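Local coordinates for protein arginase (RocF) (Helicobacter pylori, PDB 4G3H) that probably hydrolyses L-arginine to urea and L-ornithine, using a pair of manganese ions held in its active site, at residues R15-G20 with V48-F53; S89-M94 with A276-E281; F203-I208 with N252-D257; L242-G247 with T285-H290. All coordinates share one frame; numbering follows the deposited sequence.

Overall arrangement
All four contacts belong to one arginase fold, a parallel sheet flanked by helices with two manganese ions at its C-terminal edge. Interaction 2 lies nearest the metals: the side chain of His91 is about 2 Å from one of them. Interaction 1 backs it, with centres about 10 Å apart. The two are joined by the Arg15-Glu90 salt bridge and by a probable hydrogen bond of Ser89 OG to Asp18 OD1. Interaction 4 reaches interaction 2 through Glu281 O and Thr246 OG1, a probable hydrogen bond. Interaction 3 is about 28 Å from interaction 1, centre to centre, and touches interaction 4 where Ser255 meets Leu242.

Interaction 1. Residues R15-G20 with V48-F53; sequences RGTDKG and VLYKEF
The backbones of Arg15-Gly20 and Val48-Phe53 stay well apart and run in opposite senses, with CA atoms 10.8 Å apart for Arg15 and Glu52 and 10.6 Å for Asp18 and Leu49. Side chains bridge the gap. The elements belong to a beta-alpha-beta crossover: strand 2-8 leads to helix 16-30, and the chain returns as strand 44-50, which pairs with strand 2-8 at the edge of the arginase sheet. Arg15 is the N-cap residue of the helix. Its guanidinium makes a salt bridge to Glu52: Arg15 NH1 is 3.1 Å from Glu52 OE2. The oxygen lies near the guanidinium plane but is met from above its own carboxylate plane, 58° out of it. NH2 has a second partner, Glu90. A bend at chi3 (81°) turns the arginine end so that NE also makes a weak hydrogen bond to Tyr50 OH, at 3.1 Å. Tyr50 is buried, and its CG sits between the backbone N and the carbonyl carbon. This torsion (chi1 71°) carries the ring across to the helix start, where OH meets Arg15 and Asp18. The stronger bond goes to Asp18, whose carboxylate is also tied to Ser89 OG and to Ala8 N. These bonds probably fix the rotation of the carboxylate. Tyr50 OH donates to Asp18 OD1 at 2.6 Å, on the syn side, with the oxygen at the edge of the phenol ring.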
loop_
_atom_site.group_PDB
_atom_site.type_symbol
_atom_site.label_atom_id
_atom_site.label_comp_id
_atom_site.label_asym_id
_atom_site.label_seq_id
_atom_site.Cartn_x
_atom_site.Cartn_y
_atom_site.Cartn_z
ATOM N N ARG A 15 -17.243 -3.287 -7.519
ATOM C CA ARG A 15 -16.274 -2.651 -6.625
ATOM C C ARG A 15 -15.797 -1.270 -7.068
ATOM O O ARG A 15 -15.132 -1.132 -8.098
ATOM C CB ARG A 15 -15.076 -3.584 -6.442
ATOM C CG ARG A 15 -15.477 -5.020 -6.109
ATOM C CD ARG A 15 -14.267 -5.928 -5.953
ATOM N NE ARG A 15 -13.659 -5.811 -4.633
ATOM C CZ ARG A 15 -14.089 -6.457 -3.556
ATOM N NH1 ARG A 15 -15.129 -7.273 -3.643
ATOM N NH2 ARG A 15 -13.487 -6.279 -2.390
ATOM N N GLY A 16 -16.133 -0.255 -6.272
ATOM C CA GLY A 16 -15.740 1.113 -6.580
ATOM C C GLY A 16 -14.241 1.344 -6.724
ATOM O O GLY A 16 -13.814 2.216 -7.483
ATOM N N THR A 17 -13.435 0.579 -5.997
ATOM C CA THR A 17 -11.989 0.729 -6.081
ATOM C C THR A 17 -11.445 0.113 -7.367
ATOM O O THR A 17 -10.501 0.633 -7.939
ATOM C CB THR A 17 -11.273 0.076 -4.882
ATOM O OG1 THR A 17 -11.714 -1.277 -4.745
ATOM C CG2 THR A 17 -11.559 0.850 -3.596
ATOM N N ASP A 18 -12.039 -0.998 -7.810
ATOM C CA ASP A 18 -11.610 -1.664 -9.040
ATOM C C ASP A 18 -11.865 -0.741 -10.225
ATOM O O ASP A 18 -11.100 -0.721 -11.192
ATOM C CB ASP A 18 -12.368 -2.989 -9.229
ATOM C CG ASP A 18 -11.745 -4.137 -8.447
ATOM O OD1 ASP A 18 -10.967 -3.870 -7.513
ATOM O OD2 ASP A 18 -12.037 -5.313 -8.751
ATOM N N LYS A 19 -12.946 0.031 -10.144
ATOM C CA LYS A 19 -13.282 0.976 -11.198
ATOM C C LYS A 19 -12.258 2.098 -11.148
ATOM O O LYS A 19 -11.871 2.647 -12.180
ATOM C CB LYS A 19 -14.700 1.527 -11.000
ATOM C CG LYS A 19 -15.782 0.466 -11.179
ATOM C CD LYS A 19 -17.186 1.053 -11.148
ATOM C CE LYS A 19 -18.225 -0.029 -11.391
ATOM N NZ LYS A 19 -19.614 0.504 -11.363
ATOM N N GLY A 20 -11.812 2.431 -9.940
ATOM C CA GLY A 20 -10.807 3.468 -9.802
ATOM C C GLY A 20 -9.543 3.034 -10.517
ATOM O O GLY A 20 -8.946 3.796 -11.285
ATOM N N VAL A 48 -3.578 -8.076 -12.550
ATOM C CA VAL A 48 -3.413 -9.152 -11.581
ATOM C C VAL A 48 -4.734 -9.328 -10.840
ATOM O O VAL A 48 -5.276 -8.369 -10.289
ATOM C CB VAL A 48 -2.285 -8.830 -10.567
ATOM C CG1 VAL A 48 -2.225 -9.909 -9.485
ATOM C CG2 VAL A 48 -0.952 -8.745 -11.293
ATOM N N LEU A 49 -5.255 -10.552 -10.852
ATOM C CA LEU A 49 -6.517 -10.855 -10.194
ATOM C C LEU A 49 -6.328 -11.168 -8.717
ATOM O O LEU A 49 -5.318 -11.748 -8.309
ATOM C CB LEU A 49 -7.203 -12.037 -10.884
ATOM C CG LEU A 49 -7.471 -11.879 -12.385
ATOM C CD1 LEU A 49 -8.235 -13.093 -12.887
ATOM C CD2 LEU A 49 -8.265 -10.597 -12.651
ATOM N N TYR A 50 -7.307 -10.775 -7.911
ATOM C CA TYR A 50 -7.242 -11.025 -6.481
ATOM C C TYR A 50 -8.578 -11.522 -5.956
ATOM O O TYR A 50 -9.605 -11.420 -6.626
ATOM C CB TYR A 50 -6.815 -9.752 -5.733
ATOM C CG TYR A 50 -7.852 -8.641 -5.693
ATOM C CD1 TYR A 50 -8.815 -8.598 -4.683
ATOM C CD2 TYR A 50 -7.863 -7.632 -6.659
ATOM C CE1 TYR A 50 -9.770 -7.571 -4.630
ATOM C CE2 TYR A 50 -8.819 -6.596 -6.620
ATOM C CZ TYR A 50 -9.763 -6.576 -5.600
ATOM O OH TYR A 50 -10.691 -5.558 -5.524
ATOM N N LYS A 51 -8.545 -12.066 -4.747
ATOM C CA LYS A 51 -9.728 -12.589 -4.092
ATOM C C LYS A 51 -9.868 -11.835 -2.776
ATOM O O LYS A 51 -8.899 -11.691 -2.034
ATOM C CB LYS A 51 -9.556 -14.081 -3.818
ATOM C CG LYS A 51 -10.838 -14.797 -3.465
ATOM C CD LYS A 51 -10.576 -16.266 -3.212
ATOM C CE LYS A 51 -11.833 -17.077 -3.421
ATOM N NZ LYS A 51 -12.281 -16.977 -4.835
ATOM N N GLU A 52 -11.067 -11.344 -2.493
ATOM C CA GLU A 52 -11.301 -10.601 -1.260
ATOM C C GLU A 52 -11.263 -11.525 -0.044
ATOM O O GLU A 52 -11.809 -12.624 -0.070
ATOM C CB GLU A 52 -12.658 -9.906 -1.316
ATOM C CG GLU A 52 -13.001 -9.157 -0.042
ATOM C CD GLU A 52 -14.428 -8.645 -0.026
ATOM O OE1 GLU A 52 -14.796 -7.961 0.951
ATOM O OE2 GLU A 52 -15.179 -8.927 -0.982
ATOM N N PHE A 53 -10.618 -11.073 1.024
ATOM C CA PHE A 53 -10.532 -11.866 2.245
ATOM C C PHE A 53 -11.732 -11.543 3.135
ATOM O O PHE A 53 -11.884 -10.409 3.591
ATOM C CB PHE A 53 -9.224 -11.560 2.982
ATOM C CG PHE A 53 -9.003 -12.404 4.206
ATOM C CD1 PHE A 53 -9.404 -13.739 4.235
ATOM C CD2 PHE A 53 -8.358 -11.874 5.318
ATOM C CE1 PHE A 53 -9.166 -14.535 5.356
ATOM C CE2 PHE A 53 -8.114 -12.661 6.445
ATOM C CZ PHE A 53 -8.518 -13.995 6.464
#

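Interaction 2. Residues S89-M94 with A276-E281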
loop_
_atom_site.group_PDB
_atom_site.type_symbol
_atom_site.label_atom_id
_atom_site.label_comp_id
_atom_site.label_asym_id
_atom_site.label_seq_id
_atom_site.Cartn_x
_atom_site.Cartn_y
_atom_site.Cartn_z
ATOM N N SER A 89 -5.913 -1.527 -5.584
ATOM C CA SER A 89 -7.260 -1.279 -5.515
ATOM C C SER A 89 -7.716 -1.057 -4.102
ATOM O O SER A 89 -7.988 -0.185 -3.860
ATOM C CB SER A 89 -8.093 -2.383 -6.125
ATOM O OG SER A 89 -9.334 -2.152 -6.285
ATOM N N GLU A 90 -7.608 -1.998 -3.280
ATOM C CA GLU A 90 -7.888 -1.995 -1.919
ATOM C C GLU A 90 -6.747 -2.307 -1.016
ATOM O O GLU A 90 -6.057 -3.079 -1.337
ATOM C CB GLU A 90 -9.180 -2.750 -1.624
ATOM C CG GLU A 90 -9.243 -4.114 -1.903
ATOM C CD GLU A 90 -10.621 -4.706 -1.658
ATOM O OE1 GLU A 90 -11.605 -4.461 -2.299
ATOM O OE2 GLU A 90 -10.698 -5.511 -0.855
ATOM N N HIS A 91 -6.562 -1.558 0.065
ATOM C CA HIS A 91 -5.411 -1.812 0.906
ATOM C C HIS A 91 -5.237 -3.229 1.420
ATOM O O HIS A 91 -4.113 -3.660 1.653
ATOM C CB HIS A 91 -5.365 -0.834 2.082
ATOM C CG HIS A 91 -4.027 -0.187 2.254
ATOM N ND1 HIS A 91 -2.882 -0.692 1.674
ATOM C CD2 HIS A 91 -3.651 0.925 2.922
ATOM C CE1 HIS A 91 -1.859 0.086 1.977
ATOM N NE2 HIS A 91 -2.299 1.075 2.733
ATOM N N ALA A 92 -6.325 -3.966 1.591
ATOM C CA ALA A 92 -6.210 -5.333 2.082
ATOM C C ALA A 92 -5.310 -6.176 1.181
ATOM O O ALA A 92 -4.674 -7.114 1.653
ATOM C CB ALA A 92 -7.593 -5.978 2.197
ATOM N N ASN A 93 -5.246 -5.836 -0.108
ATOM C CA ASN A 93 -4.412 -6.585 -1.056
ATOM C C ASN A 93 -2.918 -6.412 -0.796
ATOM O O ASN A 93 -2.094 -7.147 -1.342
ATOM C CB ASN A 93 -4.712 -6.167 -2.499
ATOM C CG ASN A 93 -6.111 -6.545 -2.939
ATOM O OD1 ASN A 93 -6.648 -7.568 -2.519
ATOM N ND2 ASN A 93 -6.705 -5.728 -3.807
ATOM N N MET A 94 -2.576 -5.433 0.035
ATOM C CA MET A 94 -1.185 -5.163 0.364
ATOM C C MET A 94 -0.521 -6.393 0.987
ATOM O O MET A 94 0.673 -6.611 0.814
ATOM C CB MET A 94 -1.100 -3.962 1.318
ATOM C CG MET A 94 0.303 -3.552 1.731
ATOM S SD MET A 94 0.859 -4.340 3.271
ATOM C CE MET A 94 2.533 -3.655 3.418
ATOM N N ALA A 276 9.600 -0.393 -4.677
ATOM C CA ALA A 276 8.218 -0.476 -5.129
ATOM C C ALA A 276 7.327 0.573 -4.498
ATOM O O ALA A 276 7.570 1.018 -3.373
ATOM C CB ALA A 276 7.644 -1.873 -4.855
ATOM N N VAL A 277 6.301 0.977 -5.243
ATOM C CA VAL A 277 5.331 1.934 -4.746
ATOM C C VAL A 277 3.926 1.427 -5.041
ATOM O O VAL A 277 3.609 1.024 -6.169
ATOM C CB VAL A 277 5.496 3.326 -5.370
ATOM C CG1 VAL A 277 4.410 4.243 -4.836
ATOM C CG2 VAL A 277 6.882 3.901 -5.036
ATOM N N GLU A 278 3.096 1.444 -4.006
ATOM C CA GLU A 278 1.716 1.007 -4.090
ATOM C C GLU A 278 0.810 2.199 -3.771
ATOM O O GLU A 278 1.002 2.869 -2.749
ATOM C CB GLU A 278 1.471 -0.106 -3.061
ATOM C CG GLU A 278 0.048 -0.651 -3.012
ATOM C CD GLU A 278 -0.275 -1.326 -1.683
ATOM O OE1 GLU A 278 0.663 -1.696 -0.945
ATOM O OE2 GLU A 278 -1.472 -1.496 -1.374
ATOM N N VAL A 279 -0.153 2.481 -4.645
ATOM C CA VAL A 279 -1.101 3.574 -4.403
ATOM C C VAL A 279 -2.448 2.880 -4.414
ATOM O O VAL A 279 -2.777 2.160 -5.355
ATOM C CB VAL A 279 -1.034 4.675 -5.492
ATOM C CG1 VAL A 279 -2.037 5.784 -5.169
ATOM C CG2 VAL A 279 0.368 5.265 -5.551
ATOM N N THR A 280 -3.230 3.089 -3.366
ATOM C CA THR A 280 -4.488 2.371 -3.239
ATOM C C THR A 280 -5.653 3.183 -2.682
ATOM O O THR A 280 -5.495 4.328 -2.263
ATOM C CB THR A 280 -4.256 1.149 -2.320
ATOM O OG1 THR A 280 -5.361 0.245 -2.399
ATOM C CG2 THR A 280 -4.084 1.621 -0.873
ATOM N N GLU A 281 -6.827 2.558 -2.685
ATOM C CA GLU A 281 -8.054 3.151 -2.169
ATOM C C GLU A 281 -8.577 4.360 -2.935
ATOM O O GLU A 281 -8.970 5.370 -2.344
ATOM C CB GLU A 281 -7.886 3.506 -0.686
ATOM C CG GLU A 281 -7.663 2.301 0.240
ATOM C CD GLU A 281 -8.840 1.325 0.266
ATOM O OE1 GLU A 281 -9.970 1.731 -0.069
ATOM O OE2 GLU A 281 -8.640 0.151 0.637
HETATM O O HOH W 1 -5.239 1.200 -6.643
#
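Glu281 OE2 accepts the backbone N-H of His91 in a nearly straight bond of 2.8 Å (166°), meeting it on the anti side of the carboxylate. The bend of Glu281 at chi2 (-63°) folds its end back to this N-H. The same oxygen passes Glu90 CA at 3.4 Å. A backbone bond runs beside it: Glu281 N donates to Ser89 O at 3.2 Å. One water extends the link, accepting from Ser89 N and donating to Val279 O. Here the loop after strand 84-87 crosses the C-terminal end of the neighbouring strand 274-280, at the edge of the sheet where arginases hold their metals. The side chain of His91 lies about 2 Å from a manganese and about 3 Å from those of Asp116 and Asp120, consistent with its being a metal ligand. Thr280 lies against one face of the imidazole: its CG2 makes a CH-pi contact, 3.6 Å from the ring centroid and over its middle. The Tyr114 ring also meets the imidazole, their planes nearly parallel. Glu278 passes the imidazole at a slant, its carboxylate turned 83° to the ring. Glu278 is held by Tyr230 and Ser88, and its OE1 lies 3.3 Å from Met94 CG.

Interaction 3. Residues F203-I208 with N252-D257; sequences FSVDAI and NGLSFD
The flat group that Val205 meets is the peptide between Asn252 and Gly253; no ring or carboxylate takes part across this contact. The Val205 methyls gather at its oxygen. CG2 comes to 3.2 Å from Asn252 O, a close approach for a methyl, and CG1 lies 3.7 Å from the same oxygen. The next carbonyl receives the same methyl: Val205 CG1 is 3.7 Å from Gly253 O. No hydrogen bond crosses between the segments, although Gly253 O has a weak one from Arg209. The backbones are closest here, with the CA atoms of Val205 and Gly253 at 6.0 Å. Val205 begins helix 205-210, just after Ser204, whose OG weakly caps Ala207 N. The contact therefore joins the start of this helix, which follows the edge strand 202-203, to the loop leading into helix 256-269 of the arginase fold. Ser255 is the N-cap of that second helix. Leu254 adds the apolar part. Its CD2 touches Ile208 CG2 at 3.8 Å and Val205 CG1 at 4.0 Å, so one methyl serves both helix side chains. Ile208 holds CG2 anti to its backbone N, with CG1 beside that N (chi1 -68°). The Leu254 side chain crosses it at about a right angle, while its backbone pairs with Ile237 and Asp239.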
loop_
_atom_site.group_PDB
_atom_site.type_symbol
_atom_site.label_atom_id
_atom_site.label_comp_id
_atom_site.label_asym_id
_atom_site.label_seq_id
_atom_site.Cartn_x
_atom_site.Cartn_y
_atom_site.Cartn_z
ATOM N N PHE A 203 4.191 9.253 12.525
ATOM C CA PHE A 203 4.218 10.701 12.365
ATOM C C PHE A 203 2.828 11.195 12.002
ATOM O O PHE A 203 2.328 10.926 10.912
ATOM C CB PHE A 203 5.237 11.086 11.293
ATOM C CG PHE A 203 6.646 10.673 11.629
ATOM C CD1 PHE A 203 7.335 11.287 12.675
ATOM C CD2 PHE A 203 7.279 9.654 10.916
ATOM C CE1 PHE A 203 8.634 10.892 13.004
ATOM C CE2 PHE A 203 8.577 9.249 11.237
ATOM C CZ PHE A 203 9.256 9.867 12.281
ATOM N N SER A 204 2.207 11.917 12.931
ATOM C CA SER A 204 0.854 12.430 12.732
ATOM C C SER A 204 0.771 13.548 11.713
ATOM O O SER A 204 1.782 14.114 11.310
ATOM C CB SER A 204 0.283 12.940 14.054
ATOM O OG SER A 204 0.964 14.112 14.476
ATOM N N VAL A 205 -0.457 13.865 11.321
ATOM C CA VAL A 205 -0.728 14.934 10.382
ATOM C C VAL A 205 -0.094 16.237 10.858
ATOM O O VAL A 205 0.466 16.988 10.061
ATOM C CB VAL A 205 -2.254 15.163 10.229
ATOM C CG1 VAL A 205 -2.511 16.435 9.430
ATOM C CG2 VAL A 205 -2.901 13.956 9.540
ATOM N N ASP A 206 -0.186 16.502 12.161
ATOM C CA ASP A 206 0.368 17.725 12.734
ATOM C C ASP A 206 1.893 17.778 12.695
ATOM O O ASP A 206 2.467 18.823 12.389
ATOM C CB ASP A 206 -0.118 17.907 14.176
ATOM C CG ASP A 206 -1.623 18.114 14.266
ATOM O OD1 ASP A 206 -2.149 19.007 13.569
ATOM O OD2 ASP A 206 -2.284 17.390 15.038
ATOM N N ALA A 207 2.555 16.666 13.005
ATOM C CA ALA A 207 4.016 16.639 12.976
ATOM C C ALA A 207 4.496 16.884 11.552
ATOM O O ALA A 207 5.477 17.591 11.329
ATOM C CB ALA A 207 4.541 15.292 13.475
ATOM N N ILE A 208 3.796 16.286 10.592
ATOM C CA ILE A 208 4.135 16.432 9.183
ATOM C C ILE A 208 3.935 17.880 8.749
ATOM O O ILE A 208 4.769 18.453 8.055
ATOM C CB ILE A 208 3.251 15.506 8.302
ATOM C CG1 ILE A 208 3.617 14.038 8.560
ATOM C CG2 ILE A 208 3.417 15.859 6.834
ATOM C CD1 ILE A 208 2.631 13.036 7.984
ATOM N N ASN A 252 -9.258 15.776 9.539
ATOM C CA ASN A 252 -7.965 16.163 10.085
ATOM C C ASN A 252 -6.811 15.483 9.353
ATOM O O ASN A 252 -5.856 14.999 9.969
ATOM C CB ASN A 252 -7.928 15.842 11.581
ATOM C CG ASN A 252 -9.082 16.486 12.338
ATOM O OD1 ASN A 252 -9.781 15.828 13.111
ATOM N ND2 ASN A 252 -9.287 17.780 12.113
ATOM N N GLY A 253 -6.906 15.462 8.026
ATOM C CA GLY A 253 -5.864 14.855 7.218
ATOM C C GLY A 253 -4.981 15.884 6.541
ATOM O O GLY A 253 -5.051 17.084 6.838
ATOM N N LEU A 254 -4.141 15.412 5.628
ATOM C CA LEU A 254 -3.239 16.288 4.900
ATOM C C LEU A 254 -3.952 16.936 3.730
ATOM O O LEU A 254 -4.973 16.439 3.255
ATOM C CB LEU A 254 -2.045 15.503 4.350
ATOM C CG LEU A 254 -1.036 14.925 5.335
ATOM C CD1 LEU A 254 -0.009 14.121 4.546
ATOM C CD2 LEU A 254 -0.361 16.047 6.125
ATOM N N SER A 255 -3.396 18.051 3.274
ATOM C CA SER A 255 -3.926 18.759 2.122
ATOM C C SER A 255 -3.260 18.091 0.925
ATOM O O SER A 255 -2.265 17.384 1.077
ATOM C CB SER A 255 -3.506 20.219 2.157
ATOM O OG SER A 255 -2.108 20.332 1.927
ATOM N N PHE A 256 -3.799 18.320 -0.263
ATOM C CA PHE A 256 -3.236 17.751 -1.477
ATOM C C PHE A 256 -1.765 18.165 -1.639
ATOM O O PHE A 256 -0.912 17.335 -1.958
ATOM C CB PHE A 256 -4.068 18.216 -2.675
ATOM C CG PHE A 256 -3.507 17.813 -4.009
ATOM C CD1 PHE A 256 -3.232 16.483 -4.294
ATOM C CD2 PHE A 256 -3.290 18.772 -4.997
ATOM C CE1 PHE A 256 -2.750 16.109 -5.546
ATOM C CE2 PHE A 256 -2.810 18.412 -6.252
ATOM C CZ PHE A 256 -2.539 17.077 -6.531
ATOM N N ASP A 257 -1.465 19.443 -1.405
ATOM C CA ASP A 257 -0.090 19.943 -1.540
ATOM C C ASP A 257 0.856 19.397 -0.473
ATOM O O ASP A 257 2.047 19.184 -0.735
ATOM C CB ASP A 257 -0.070 21.473 -1.507
ATOM C CG ASP A 257 -0.594 22.085 -2.790
ATOM O OD1 ASP A 257 -0.053 21.756 -3.867
ATOM O OD2 ASP A 257 -1.540 22.894 -2.727
#

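Interaction 4. Residues L242-G247 with T285-H290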
loop_
_atom_site.group_PDB
_atom_site.type_symbol
_atom_site.label_atom_id
_atom_site.label_comp_id
_atom_site.label_asym_id
_atom_site.label_seq_id
_atom_site.Cartn_x
_atom_site.Cartn_y
_atom_site.Cartn_z
ATOM N N LEU A 242 -11.447 17.355 1.998
ATOM C CA LEU A 242 -10.774 17.772 0.773
ATOM C C LEU A 242 -10.782 16.701 -0.324
ATOM O O LEU A 242 -10.927 17.027 -1.503
ATOM C CB LEU A 242 -9.329 18.189 1.083
ATOM C CG LEU A 242 -9.079 19.593 1.662
ATOM C CD1 LEU A 242 -10.087 19.921 2.748
ATOM C CD2 LEU A 242 -7.659 19.670 2.213
ATOM N N PHE A 243 -10.626 15.434 0.059
ATOM C CA PHE A 243 -10.606 14.342 -0.916
ATOM C C PHE A 243 -11.674 13.327 -0.541
ATOM O O PHE A 243 -11.581 12.669 0.494
ATOM C CB PHE A 243 -9.235 13.665 -0.934
ATOM C CG PHE A 243 -9.041 12.729 -2.091
ATOM C CD1 PHE A 243 -8.742 13.222 -3.361
ATOM C CD2 PHE A 243 -9.172 11.357 -1.920
ATOM C CE1 PHE A 243 -8.575 12.358 -4.447
ATOM C CE2 PHE A 243 -9.008 10.485 -3.002
ATOM C CZ PHE A 243 -8.710 10.988 -4.262
ATOM N N THR A 244 -12.683 13.187 -1.394
ATOM C CA THR A 244 -13.787 12.286 -1.096
ATOM C C THR A 244 -13.869 10.998 -1.908
ATOM O O THR A 244 -14.709 10.146 -1.623
ATOM C CB THR A 244 -15.135 13.035 -1.228
ATOM O OG1 THR A 244 -15.375 13.352 -2.608
ATOM C CG2 THR A 244 -15.100 14.336 -0.414
ATOM N N SER A 245 -13.006 10.843 -2.907
ATOM C CA SER A 245 -13.034 9.633 -3.726
ATOM C C SER A 245 -12.305 8.461 -3.069
ATOM O O SER A 245 -11.430 7.839 -3.670
ATOM C CB SER A 245 -12.433 9.914 -5.104
ATOM O OG SER A 245 -13.277 10.782 -5.839
ATOM N N THR A 246 -12.681 8.163 -1.831
ATOM C CA THR A 246 -12.077 7.074 -1.085
ATOM C C THR A 246 -13.136 6.497 -0.140
ATOM O O THR A 246 -13.997 7.223 0.368
ATOM C CB THR A 246 -10.825 7.572 -0.305
ATOM O OG1 THR A 246 -10.071 6.447 0.157
ATOM C CG2 THR A 246 -11.224 8.436 0.878
ATOM N N GLY A 247 -13.070 5.190 0.086
ATOM C CA GLY A 247 -14.044 4.513 0.925
ATOM C C GLY A 247 -14.196 4.902 2.383
ATOM O O GLY A 247 -15.315 4.947 2.892
ATOM N N THR A 285 -16.514 6.289 -7.288
ATOM C CA THR A 285 -17.966 6.151 -7.184
ATOM C C THR A 285 -18.581 6.742 -5.917
ATOM O O THR A 285 -19.776 7.034 -5.898
ATOM C CB THR A 285 -18.424 4.670 -7.298
ATOM O OG1 THR A 285 -17.972 3.935 -6.158
ATOM C CG2 THR A 285 -17.866 4.028 -8.554
ATOM N N VAL A 286 -17.783 6.916 -4.863
ATOM C CA VAL A 286 -18.299 7.482 -3.619
ATOM C C VAL A 286 -18.009 8.974 -3.481
ATOM O O VAL A 286 -18.313 9.580 -2.453
ATOM C CB VAL A 286 -17.735 6.753 -2.364
ATOM C CG1 VAL A 286 -18.218 5.314 -2.344
ATOM C CG2 VAL A 286 -16.207 6.812 -2.352
ATOM N N SER A 287 -17.426 9.575 -4.510
ATOM C CA SER A 287 -17.124 11.002 -4.444
ATOM C C SER A 287 -18.401 11.824 -4.326
ATOM O O SER A 287 -19.418 11.496 -4.936
ATOM C CB SER A 287 -16.355 11.452 -5.679
ATOM O OG SER A 287 -16.252 12.863 -5.696
ATOM N N ILE A 288 -18.343 12.892 -3.537
ATOM C CA ILE A 288 -19.499 13.758 -3.349
ATOM C C ILE A 288 -19.397 14.981 -4.250
ATOM O O ILE A 288 -20.244 15.866 -4.208
ATOM C CB ILE A 288 -19.624 14.231 -1.886
ATOM C CG1 ILE A 288 -18.400 15.060 -1.495
ATOM C CG2 ILE A 288 -19.760 13.034 -0.967
ATOM C CD1 ILE A 288 -18.433 15.558 -0.067
ATOM N N LYS A 289 -18.351 15.029 -5.066
ATOM C CA LYS A 289 -18.161 16.149 -5.975
ATOM C C LYS A 289 -18.630 15.776 -7.372
ATOM O O LYS A 289 -18.823 14.603 -7.681
ATOM C CB LYS A 289 -16.690 16.563 -6.004
ATOM C CG LYS A 289 -16.166 17.007 -4.650
ATOM C CD LYS A 289 -14.711 17.417 -4.721
ATOM C CE LYS A 289 -14.189 17.783 -3.344
ATOM N NZ LYS A 289 -12.756 18.157 -3.386
ATOM N N HIS A 290 -18.825 16.778 -8.215
ATOM C CA HIS A 290 -19.280 16.524 -9.570
ATOM C C HIS A 290 -18.366 17.215 -10.567
ATOM O O HIS A 290 -18.785 18.098 -11.316
ATOM C CB HIS A 290 -20.723 17.001 -9.732
ATOM C CG HIS A 290 -21.687 16.317 -8.811
ATOM N ND1 HIS A 290 -21.859 14.950 -8.797
ATOM C CD2 HIS A 290 -22.521 16.812 -7.867
ATOM C CE1 HIS A 290 -22.759 14.631 -7.883
ATOM N NE2 HIS A 290 -23.176 15.742 -7.304
#
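Ser245 and Ser287 bring together two loops that follow neighbouring strands of the arginase sheet, 228-234 and 274-280. Their CA atoms are 4.4 Å apart and the chains run nearly antiparallel. Ser245 OG lies 3.2 Å from Ser287 CB. Both hydroxyls also hydrogen-bond to Glu294 of helix 293-309, whose other carboxylate oxygen takes Thr244 N. Thr244 carries much of the contact. Its OG1, set between the backbone N and the carbonyl carbon (chi1 69°), accepts Ile288 N at 3.1 Å. Its CG2 branch packs against Ile288 CG1 at 3.5 Å, the two side chains crossing at about a right angle. Two small turns shape these loops. Ser287 makes an ST turn, its OG accepting Lys289 N at 3.1 Å, and Ser245 is the centre of an inverse gamma turn. Val286 CG2 touches two carbonyls, with Thr246 O at 3.5 Å and Thr244 O further off. Thr246 itself hydrogen-bonds through OG1 to Glu281 O, and its side chain is about 4 Å from those of the manganese ligands Asp234 and Asp236. At the far end, the extended Lys289 side chain donates from NZ to Leu242 O at 2.9 Å, tilted 32° from the carbonyl plane.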